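PDB 2OUA: serine protease, which probably cleaves peptide bonds inside protein chains as a chymotrypsin-fold serine endopeptidase, this chain being its trypsin-like protease domain. Local coordinates for residues R54-F57 / P58-A62; F147-T151 / Q152-V156; N176-L179 / N180-L184. All blocks are in the same frame, centred on the assembly; numbering follows the deposited sequence.

Interaction 1. Residues R54-F57 / P58-A62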
ATOM      1  N   ARG A  54       3.312  -9.211  10.001  1.00 10.23           N
ATOM      2  CA  ARG A  54       1.897  -9.122  10.318  1.00 10.83           C
ATOM      3  C   ARG A  54       1.127  -9.219   9.008  1.00  9.73           C
ATOM      4  O   ARG A  54       1.580  -8.710   7.980  1.00  8.68           O
ATOM      5  CB  ARG A  54       1.582  -7.777  10.978  1.00 13.02           C
ATOM      6  CG  ARG A  54       2.297  -7.519  12.291  1.00 18.59           C
ATOM      7  CD  ARG A  54       1.492  -8.027  13.472  1.00 25.49           C
ATOM      8  NE  ARG A  54       1.983  -7.466  14.726  1.00 30.00           N
ATOM      9  CZ  ARG A  54       1.271  -7.403  15.846  1.00 31.58           C
ATOM     10  NH1 ARG A  54       0.029  -7.868  15.870  1.00 32.88           N
ATOM     11  NH2 ARG A  54       1.797  -6.865  16.938  1.00 34.67           N
ATOM     12  N   SER A  55      -0.025  -9.880   9.037  1.00  6.98           N
ATOM     13  CA  SER A  55      -0.844  -9.995   7.837  1.00  6.92           C
ATOM     14  C   SER A  55      -2.246 -10.445   8.179  1.00  7.84           C
ATOM     15  O   SER A  55      -2.430 -11.421   8.906  1.00  7.86           O
ATOM     16  CB  SER A  55      -0.235 -10.980   6.837  1.00  8.74           C
ATOM     17  OG  SER A  55      -1.010 -11.018   5.639  1.00  7.22           O
ATOM     18  N   VAL A  56      -3.229  -9.717   7.662  1.00  6.05           N
ATOM     19  CA  VAL A  56      -4.633 -10.044   7.880  1.00  7.94           C
ATOM     20  C   VAL A  56      -5.396  -9.851   6.576  1.00  7.44           C
ATOM     21  O   VAL A  56      -5.486  -8.736   6.051  1.00  8.42           O
ATOM     22  CB  VAL A  56      -5.278  -9.152   8.967  1.00  8.29           C
ATOM     23  CG1 VAL A  56      -6.770  -9.471   9.080  1.00 10.85           C
ATOM     24  CG2 VAL A  56      -4.595  -9.382  10.308  1.00  7.90           C
ATOM     25  N   PHE A  57      -5.923 -10.952   6.058  1.00  8.93           N
ATOM     26  CA  PHE A  57      -6.703 -10.973   4.824  1.00  8.33           C
ATOM     27  C   PHE A  57      -7.330 -12.361   4.722  1.00  9.30           C
ATOM     28  O   PHE A  57      -6.634 -13.365   4.888  1.00  8.98           O
ATOM     29  CB  PHE A  57      -5.801 -10.750   3.605  1.00  8.62           C
ATOM     30  CG  PHE A  57      -6.513 -10.939   2.292  1.00  7.97           C
ATOM     31  CD1 PHE A  57      -7.331  -9.936   1.778  1.00  7.76           C
ATOM     32  CD2 PHE A  57      -6.406 -12.142   1.598  1.00  7.10           C
ATOM     33  CE1 PHE A  57      -8.038 -10.132   0.584  1.00  5.98           C
ATOM     34  CE2 PHE A  57      -7.110 -12.350   0.407  1.00 10.05           C
ATOM     35  CZ  PHE A  57      -7.929 -11.340  -0.100  1.00  8.19           C
ATOM     36  N   PRO A  58      -8.647 -12.449   4.455  1.00 10.00           N
ATOM     37  CA  PRO A  58      -9.642 -11.390   4.235  1.00 11.00           C
ATOM     38  C   PRO A  58      -9.990 -10.656   5.529  1.00  9.44           C
ATOM     39  O   PRO A  58      -9.194 -10.631   6.466  1.00 10.42           O
ATOM     40  CB  PRO A  58     -10.858 -12.152   3.689  1.00 11.71           C
ATOM     41  CG  PRO A  58     -10.309 -13.461   3.228  1.00 13.76           C
ATOM     42  CD  PRO A  58      -9.249 -13.772   4.237  1.00 10.48           C
ATOM     43  N   GLY A  59     -11.194 -10.092   5.588  1.00  9.80           N
ATOM     44  CA  GLY A  59     -11.618  -9.349   6.770  1.00  9.68           C
ATOM     45  C   GLY A  59     -11.062  -7.955   6.596  1.00  9.30           C
ATOM     46  O   GLY A  59     -11.794  -6.993   6.376  1.00  8.61           O
ATOM     47  N   ASN A  60      -9.740  -7.858   6.715  1.00  9.42           N
ATOM     48  CA  ASN A  60      -9.028  -6.611   6.492  1.00  9.09           C
ATOM     49  C   ASN A  60      -8.143  -7.000   5.314  1.00  8.81           C
ATOM     50  O   ASN A  60      -8.291  -8.093   4.764  1.00  9.83           O
ATOM     51  CB  ASN A  60      -8.148  -6.247   7.695  1.00 10.92           C
ATOM     52  CG  ASN A  60      -8.949  -6.022   8.970  1.00 13.69           C
ATOM     53  OD1 ASN A  60      -9.825  -5.157   9.030  1.00 16.87           O
ATOM     54  ND2 ASN A  60      -8.645  -6.801   9.999  1.00 11.98           N
ATOM     55  N   ASP A  61      -7.254  -6.112   4.893  1.00  7.83           N
ATOM     56  CA  ASP A  61      -6.322  -6.444   3.819  1.00  8.73           C
ATOM     57  C   ASP A  61      -5.107  -5.603   4.142  1.00  7.95           C
ATOM     58  O   ASP A  61      -4.787  -4.643   3.447  1.00  6.61           O
ATOM     59  CB  ASP A  61      -6.876  -6.085   2.440  1.00  7.83           C
ATOM     60  CG  ASP A  61      -6.028  -6.661   1.314  1.00  9.96           C
ATOM     61  OD1 ASP A  61      -4.999  -7.300   1.624  1.00  9.16           O
ATOM     62  OD2 ASP A  61      -6.380  -6.485   0.125  1.00  9.50           O
ATOM     63  N   ALA A  62      -4.441  -5.981   5.228  1.00  9.02           N
ATOM     64  CA  ALA A  62      -3.296  -5.238   5.725  1.00  7.44           C
ATOM     65  C   ALA A  62      -2.116  -6.121   6.090  1.00  7.51           C
ATOM     66  O   ALA A  62      -2.275  -7.284   6.463  1.00  5.48           O
ATOM     67  CB  ALA A  62      -3.723  -4.431   6.943  1.00 11.34           C
TER

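Interaction 2. Residues F147-T151 / Q152-V156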
ATOM      1  N   PHE A 147      -1.506   4.840  -1.588  1.00  6.95           N
ATOM      2  CA  PHE A 147      -2.598   5.760  -1.912  1.00  7.81           C
ATOM      3  C   PHE A 147      -2.200   6.937  -1.035  1.00  7.44           C
ATOM      4  O   PHE A 147      -2.076   6.810   0.194  1.00  6.60           O
ATOM      5  CB  PHE A 147      -3.997   5.278  -1.505  1.00  7.03           C
ATOM      6  CG  PHE A 147      -4.747   4.610  -2.619  1.00  5.85           C
ATOM      7  CD1 PHE A 147      -4.613   3.243  -2.806  1.00  6.21           C
ATOM      8  CD2 PHE A 147      -5.539   5.337  -3.505  1.00  7.18           C
ATOM      9  CE1 PHE A 147      -5.252   2.606  -3.849  1.00  7.78           C
ATOM     10  CE2 PHE A 147      -6.193   4.694  -4.574  1.00  7.30           C
ATOM     11  CZ  PHE A 147      -6.039   3.323  -4.736  1.00  8.50           C
ATOM     12  N   ILE A 148      -1.974   8.073  -1.675  1.00  8.14           N
ATOM     13  CA  ILE A 148      -1.529   9.255  -0.962  1.00  8.53           C
ATOM     14  C   ILE A 148      -2.221  10.520  -1.467  1.00  8.35           C
ATOM     15  O   ILE A 148      -2.504  10.648  -2.657  1.00  8.56           O
ATOM     16  CB  ILE A 148       0.013   9.393  -1.118  1.00  7.94           C
ATOM     17  CG1 ILE A 148       0.533  10.593  -0.331  1.00  7.82           C
ATOM     18  CG2 ILE A 148       0.371   9.507  -2.597  1.00 10.06           C
ATOM     19  CD1 ILE A 148       2.043  10.733  -0.371  1.00  7.64           C
ATOM     20  N   SER A 149      -2.521  11.438  -0.552  1.00  8.64           N
ATOM     21  CA  SER A 149      -3.150  12.708  -0.910  1.00  9.62           C
ATOM     22  C   SER A 149      -2.172  13.806  -0.512  1.00 10.34           C
ATOM     23  O   SER A 149      -1.954  14.047   0.673  1.00  9.98           O
ATOM     24  CB  SER A 149      -4.473  12.896  -0.163  1.00 10.99           C
ATOM     25  OG  SER A 149      -5.400  11.885  -0.512  1.00 11.58           O
ATOM     26  N   GLY A 150      -1.586  14.468  -1.503  1.00 10.89           N
ATOM     27  CA  GLY A 150      -0.618  15.513  -1.205  1.00 12.21           C
ATOM     28  C   GLY A 150       0.590  14.857  -0.565  1.00 12.19           C
ATOM     29  O   GLY A 150       1.271  14.057  -1.205  1.00 13.32           O
ATOM     30  N   THR A 151       0.850  15.179   0.699  1.00 11.86           N
ATOM     31  CA  THR A 151       1.977  14.590   1.417  1.00 11.67           C
ATOM     32  C   THR A 151       1.473  13.707   2.561  1.00 10.70           C
ATOM     33  O   THR A 151       2.250  13.296   3.423  1.00 10.90           O
ATOM     34  CB  THR A 151       2.906  15.675   2.011  1.00 12.31           C
ATOM     35  OG1 THR A 151       2.163  16.500   2.919  1.00 13.19           O
ATOM     36  CG2 THR A 151       3.488  16.546   0.903  1.00 14.43           C
ATOM     37  N   GLN A 152       0.176  13.414   2.560  1.00  9.49           N
ATOM     38  CA  GLN A 152      -0.416  12.592   3.616  1.00  9.09           C
ATOM     39  C   GLN A 152      -0.766  11.177   3.158  1.00  8.08           C
ATOM     40  O   GLN A 152      -1.594  10.991   2.269  1.00  7.36           O
ATOM     41  CB  GLN A 152      -1.680  13.269   4.167  1.00  8.81           C
ATOM     42  CG  GLN A 152      -1.449  14.662   4.735  1.00  9.30           C
ATOM     43  CD  GLN A 152      -0.391  14.683   5.825  1.00 11.68           C
ATOM     44  OE1 GLN A 152      -0.496  13.967   6.821  1.00  8.45           O
ATOM     45  NE2 GLN A 152       0.634  15.510   5.639  1.00 13.02           N
ATOM     46  N   ALA A 153      -0.130  10.182   3.770  1.00  8.10           N
ATOM     47  CA  ALA A 153      -0.386   8.783   3.438  1.00  6.47           C
ATOM     48  C   ALA A 153      -1.828   8.438   3.801  1.00  6.15           C
ATOM     49  O   ALA A 153      -2.299   8.775   4.890  1.00  6.98           O
ATOM     50  CB  ALA A 153       0.577   7.880   4.205  1.00  6.65           C
ATOM     51  N   GLN A 154      -2.526   7.756   2.894  1.00  6.56           N
ATOM     52  CA  GLN A 154      -3.922   7.397   3.130  1.00  5.70           C
ATOM     53  C   GLN A 154      -4.155   5.900   3.313  1.00  6.56           C
ATOM     54  O   GLN A 154      -4.895   5.491   4.205  1.00  7.03           O
ATOM     55  CB  GLN A 154      -4.798   7.911   1.983  1.00  5.48           C
ATOM     56  CG  GLN A 154      -4.720   9.421   1.771  1.00  4.69           C
ATOM     57  CD  GLN A 154      -5.156  10.203   2.993  1.00  5.96           C
ATOM     58  OE1 GLN A 154      -6.253  10.004   3.506  1.00  4.28           O
ATOM     59  NE2 GLN A 154      -4.289  11.103   3.466  1.00  6.82           N
ATOM     60  N   GLY A 155      -3.533   5.080   2.471  1.00  6.40           N
ATOM     61  CA  GLY A 155      -3.723   3.644   2.596  1.00  6.03           C
ATOM     62  C   GLY A 155      -2.959   2.821   1.578  1.00  7.14           C
ATOM     63  O   GLY A 155      -2.087   3.340   0.879  1.00  5.60           O
ATOM     64  N   VAL A 156      -3.280   1.530   1.503  1.00  6.49           N
ATOM     65  CA  VAL A 156      -2.626   0.632   0.563  1.00  7.07           C
ATOM     66  C   VAL A 156      -3.657  -0.061  -0.327  1.00  7.29           C
ATOM     67  O   VAL A 156      -4.725  -0.473   0.131  1.00  5.10           O
ATOM     68  CB  VAL A 156      -1.756  -0.422   1.300  1.00  7.37           C
ATOM     69  CG1 VAL A 156      -0.682   0.289   2.132  1.00  6.97           C
ATOM     70  CG2 VAL A 156      -2.624  -1.302   2.196  1.00  6.61           C
TER

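Interaction 3. Residues N176-L179 / N180-L184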
ATOM      1  N   ASN A 176      -3.850   4.275   8.795  1.00  8.80           N
ATOM      2  CA  ASN A 176      -3.847   4.520  10.234  1.00  9.40           C
ATOM      3  C   ASN A 176      -4.220   3.323  11.096  1.00 10.93           C
ATOM      4  O   ASN A 176      -3.622   3.111  12.150  1.00  9.76           O
ATOM      5  CB  ASN A 176      -4.718   5.730  10.576  1.00 10.34           C
ATOM      6  CG  ASN A 176      -4.039   7.036  10.209  1.00 11.41           C
ATOM      7  OD1 ASN A 176      -2.814   7.092  10.110  1.00 10.71           O
ATOM      8  ND2 ASN A 176      -4.823   8.095  10.019  1.00 11.59           N
ATOM      9  N   PRO A 177      -5.216   2.526  10.674  1.00 11.42           N
ATOM     10  CA  PRO A 177      -5.570   1.368  11.495  1.00 12.22           C
ATOM     11  C   PRO A 177      -4.385   0.410  11.666  1.00 12.66           C
ATOM     12  O   PRO A 177      -4.266  -0.261  12.695  1.00 13.53           O
ATOM     13  CB  PRO A 177      -6.722   0.739  10.721  1.00 12.46           C
ATOM     14  CG  PRO A 177      -7.406   1.943  10.129  1.00 12.50           C
ATOM     15  CD  PRO A 177      -6.227   2.756   9.625  1.00 10.90           C
ATOM     16  N   MET A 178      -3.514   0.346  10.661  1.00 11.38           N
ATOM     17  CA  MET A 178      -2.347  -0.529  10.730  1.00 11.47           C
ATOM     18  C   MET A 178      -1.297   0.075  11.660  1.00 12.44           C
ATOM     19  O   MET A 178      -0.731  -0.621  12.503  1.00 12.59           O
ATOM     20  CB  MET A 178      -1.725  -0.734   9.341  1.00 12.02           C
ATOM     21  CG  MET A 178      -2.614  -1.463   8.342  1.00 12.60           C
ATOM     22  SD  MET A 178      -1.736  -1.908   6.815  1.00 13.07           S
ATOM     23  CE  MET A 178      -1.883  -0.396   5.880  1.00  8.96           C
ATOM     24  N   LEU A 179      -1.037   1.367  11.499  1.00 11.98           N
ATOM     25  CA  LEU A 179      -0.055   2.053  12.328  1.00 12.14           C
ATOM     26  C   LEU A 179      -0.452   1.959  13.795  1.00 13.26           C
ATOM     27  O   LEU A 179       0.385   1.708  14.662  1.00 14.27           O
ATOM     28  CB  LEU A 179       0.047   3.527  11.926  1.00 10.79           C
ATOM     29  CG  LEU A 179       0.398   3.798  10.459  1.00  8.26           C
ATOM     30  CD1 LEU A 179       0.362   5.293  10.182  1.00  9.21           C
ATOM     31  CD2 LEU A 179       1.766   3.223  10.154  1.00  8.64           C
ATOM     32  N   ASN A 180      -1.737   2.156  14.064  1.00 14.26           N
ATOM     33  CA  ASN A 180      -2.236   2.107  15.433  1.00 17.29           C
ATOM     34  C   ASN A 180      -2.249   0.699  16.021  1.00 16.29           C
ATOM     35  O   ASN A 180      -1.636   0.448  17.056  1.00 17.29           O
ATOM     36  CB  ASN A 180      -3.640   2.713  15.511  1.00 19.78           C
ATOM     37  CG  ASN A 180      -3.666   4.184  15.128  1.00 23.74           C
ATOM     38  OD1 ASN A 180      -2.779   4.947  15.509  1.00 25.91           O
ATOM     39  ND2 ASN A 180      -4.690   4.591  14.386  1.00 26.75           N
ATOM     40  N   SER A 181      -2.945  -0.218  15.356  1.00 15.54           N
ATOM     41  CA  SER A 181      -3.050  -1.592  15.838  1.00 14.65           C
ATOM     42  C   SER A 181      -1.717  -2.311  16.009  1.00 14.95           C
ATOM     43  O   SER A 181      -1.512  -3.023  16.995  1.00 14.00           O
ATOM     44  CB  SER A 181      -3.937  -2.414  14.899  1.00 15.92           C
ATOM     45  OG  SER A 181      -5.274  -1.949  14.924  1.00 21.45           O
ATOM     46  N   TRP A 182      -0.810  -2.128  15.055  1.00 11.78           N
ATOM     47  CA  TRP A 182       0.478  -2.802  15.123  1.00 12.28           C
ATOM     48  C   TRP A 182       1.638  -1.957  15.641  1.00 11.51           C
ATOM     49  O   TRP A 182       2.796  -2.348  15.514  1.00 10.02           O
ATOM     50  CB  TRP A 182       0.826  -3.390  13.753  1.00 11.68           C
ATOM     51  CG  TRP A 182      -0.178  -4.408  13.274  1.00 13.23           C
ATOM     52  CD1 TRP A 182      -0.928  -5.251  14.048  1.00 13.12           C
ATOM     53  CD2 TRP A 182      -0.484  -4.730  11.914  1.00 10.69           C
ATOM     54  NE1 TRP A 182      -1.680  -6.083  13.254  1.00 13.25           N
ATOM     55  CE2 TRP A 182      -1.427  -5.786  11.939  1.00 13.40           C
ATOM     56  CE3 TRP A 182      -0.056  -4.239  10.675  1.00 11.33           C
ATOM     57  CZ2 TRP A 182      -1.947  -6.356  10.769  1.00 12.24           C
ATOM     58  CZ3 TRP A 182      -0.572  -4.805   9.510  1.00 10.69           C
ATOM     59  CH2 TRP A 182      -1.509  -5.853   9.568  1.00 10.11           C
ATOM     60  N   ASN A 183       1.319  -0.801  16.220  1.00 11.93           N
ATOM     61  CA  ASN A 183       2.331   0.088  16.780  1.00 15.02           C
ATOM     62  C   ASN A 183       3.474   0.353  15.803  1.00 15.15           C
ATOM     63  O   ASN A 183       4.643   0.088  16.102  1.00 12.25           O
ATOM     64  CB  ASN A 183       2.883  -0.518  18.073  1.00 19.12           C
ATOM     65  CG  ASN A 183       1.784  -0.908  19.045  1.00 23.80           C
ATOM     66  OD1 ASN A 183       0.981  -0.073  19.459  1.00 25.94           O
ATOM     67  ND2 ASN A 183       1.739  -2.188  19.409  1.00 28.75           N
ATOM     68  N   LEU A 184       3.125   0.884  14.637  1.00 12.88           N
ATOM     69  CA  LEU A 184       4.107   1.187  13.605  1.00 11.75           C
ATOM     70  C   LEU A 184       4.282   2.693  13.469  1.00 11.98           C
ATOM     71  O   LEU A 184       3.373   3.461  13.781  1.00 11.80           O
ATOM     72  CB  LEU A 184       3.651   0.611  12.265  1.00  9.84           C
ATOM     73  CG  LEU A 184       3.268  -0.871  12.250  1.00 12.19           C
ATOM     74  CD1 LEU A 184       2.742  -1.243  10.868  1.00 10.61           C
ATOM     75  CD2 LEU A 184       4.476  -1.726  12.620  1.00 10.75           C
TER

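Interaction 1. Residues R54-F57 / P58-A62
The Phe57 ring carries Pro58 over one of its faces, with Pro58 CA 4.0 Å from the ring centroid in a CH-pi contact; the peptide bond between them is cis, a geometry in which an aromatic ring and the following proline commonly stack in this way. The carboxylate of Asp61 runs alongside the same ring, their planes 42° apart; Asp61 OD1 comes obliquely to 3.5 Å from Phe57 CD1. Each CG is anti to its own backbone N (chi1 172° for Phe57, -169° for Asp61), which lays the carboxylate beside the ring. Underneath, the chain returns on itself as an antiparallel pair: Val56 N gives a hydrogen bond of 2.9 Å to Ala62 O, and Ala62 N one of 3.1 Å to Val56 O. Val56 stands opposite two residues, Asp61 and Ala62, in a classic beta bulge. Asp61 is the predicted charge-relay aspartate; its OD2 is hydrogen-bonded to His35 ND1 and to Ser158 OG, while His35 also meets Phe57 edge-to-face. On the other side, Val56 CG1 lies 3.4 Å from Asn60 ND2. The turn connects strand 48-56 to strand 62-69, with strand 126-129 against Phe57 and Asp61 and strand 167-174 against Asn60 and Ala62.

Interaction 2. Residues F147-T151 / Q152-V156
Gln154 folds back against Phe147 and Ser149 in a beta hairpin, strands 146-149 and 152-160 of the six-stranded barrel, closed by a type II' turn from Ser149 to Gln152. Its CB sits 3.4 Å from Phe147 O. CG, anti to the carbonyl carbon at chi1 -58°, passes 3.4 Å from Ser149 OG, a hydroxyl that hydrogen-bonds to Gln99 O. The chain then bends at chi2 (-60°), which turns the amide back along its own strand: OE1 goes to Ala94 N, while NE2 is shared between Ser92 O and Gln152 O, the latter at 3.0 Å. So this buried amide is engaged at both ends. The backbone beside it is a classic bulge, with Phe147 opposite both Gln154 and Gly155, and Phe147 O takes two N-H groups: Gln154 N at 2.9 Å and Gly155 N at 3.2 Å. At the bulge itself, the edge of the Phe147 ring lies toward Gly155 O and Val156 C, and the ring meets that of Tyr172. Nearer the turn, Ile148 CG1 lies 3.4 Å from Gln152 O. That oxygen is gripped from opposite faces of its plane: Ser149 N reaches it on one side at 3.0 Å, and Gln154 NE2 stands well above the plane on the other.

Interaction 3. Residues N176-L179 / N180-L184
Leu184 N makes a hydrogen bond to Leu179 O across five residues, at 2.9 Å and in the carbonyl plane on a lone pair, where a helix would have gone on with bonds across four. What permits it is Asn183, whose positive phi turns the chain out of the helix and brings the next N-H back under the last turn. The chain swing also carries the Leu184 side chain back to the helix it has just left: Leu184 CB meets Leu179 CD2 at 3.9 Å, the two side chains crossing at about a right angle, and Leu184 CD1 lies 3.9 Å from Met178 O. Together with a weak bond from Asn183 N to Asn180 O, this is a Schellman motif, with Asn183 as the C-prime residue, ending helix 176-181 near the end of the chain. Three ordinary helical bonds precede it, given to Asn176 O by Asn180 N, to Pro177 O by Ser181 N and to Met178 O by Trp182 N. On the inner side of the helix Met178 and Trp182 form a Met-aromatic contact. Met178 CG touches Trp182 CZ3 at 4.1 Å, while chi1 of -65° and an extended chi2 of -171° carry Met178 SD to a position oblique to the indole, 5.2 Å from the centroid of the six-membered ring of Trp182 and 58° off its normal. Trp182 also leans on Arg54 and Val56 of strand 48-56, and Met178 on Val31 of strand 28-32. The exposed side is more polar. Ser181 OG hydrogen-bonds to a dioxane molecule, probably a crystallisation additive, and at the start of the helix Asn176 OD1 is held by Ser91 OG.

In the fold
Interaction 2 is the most buried of the three, a hairpin in the six-stranded barrel; interaction 1 is partly buried, and interaction 3 lies at the surface. The chemistry differs: in 54-62 a carboxylate of the predicted triad, in 147-156 a buried glutamine amide, in 176-184 backbone capping with apolar side chains facing inward. Interactions 1 and 2 both contain a classic bulge. Segment 176-184 packs on both others, with Val56 CG2 4.0 Å from Trp182 CZ2 and Met178 CE 3.9 Å from Val156 CG2, so it bridges the two sheets. Val156 CG2 also reaches Asp61 O directly, at 4.2 Å.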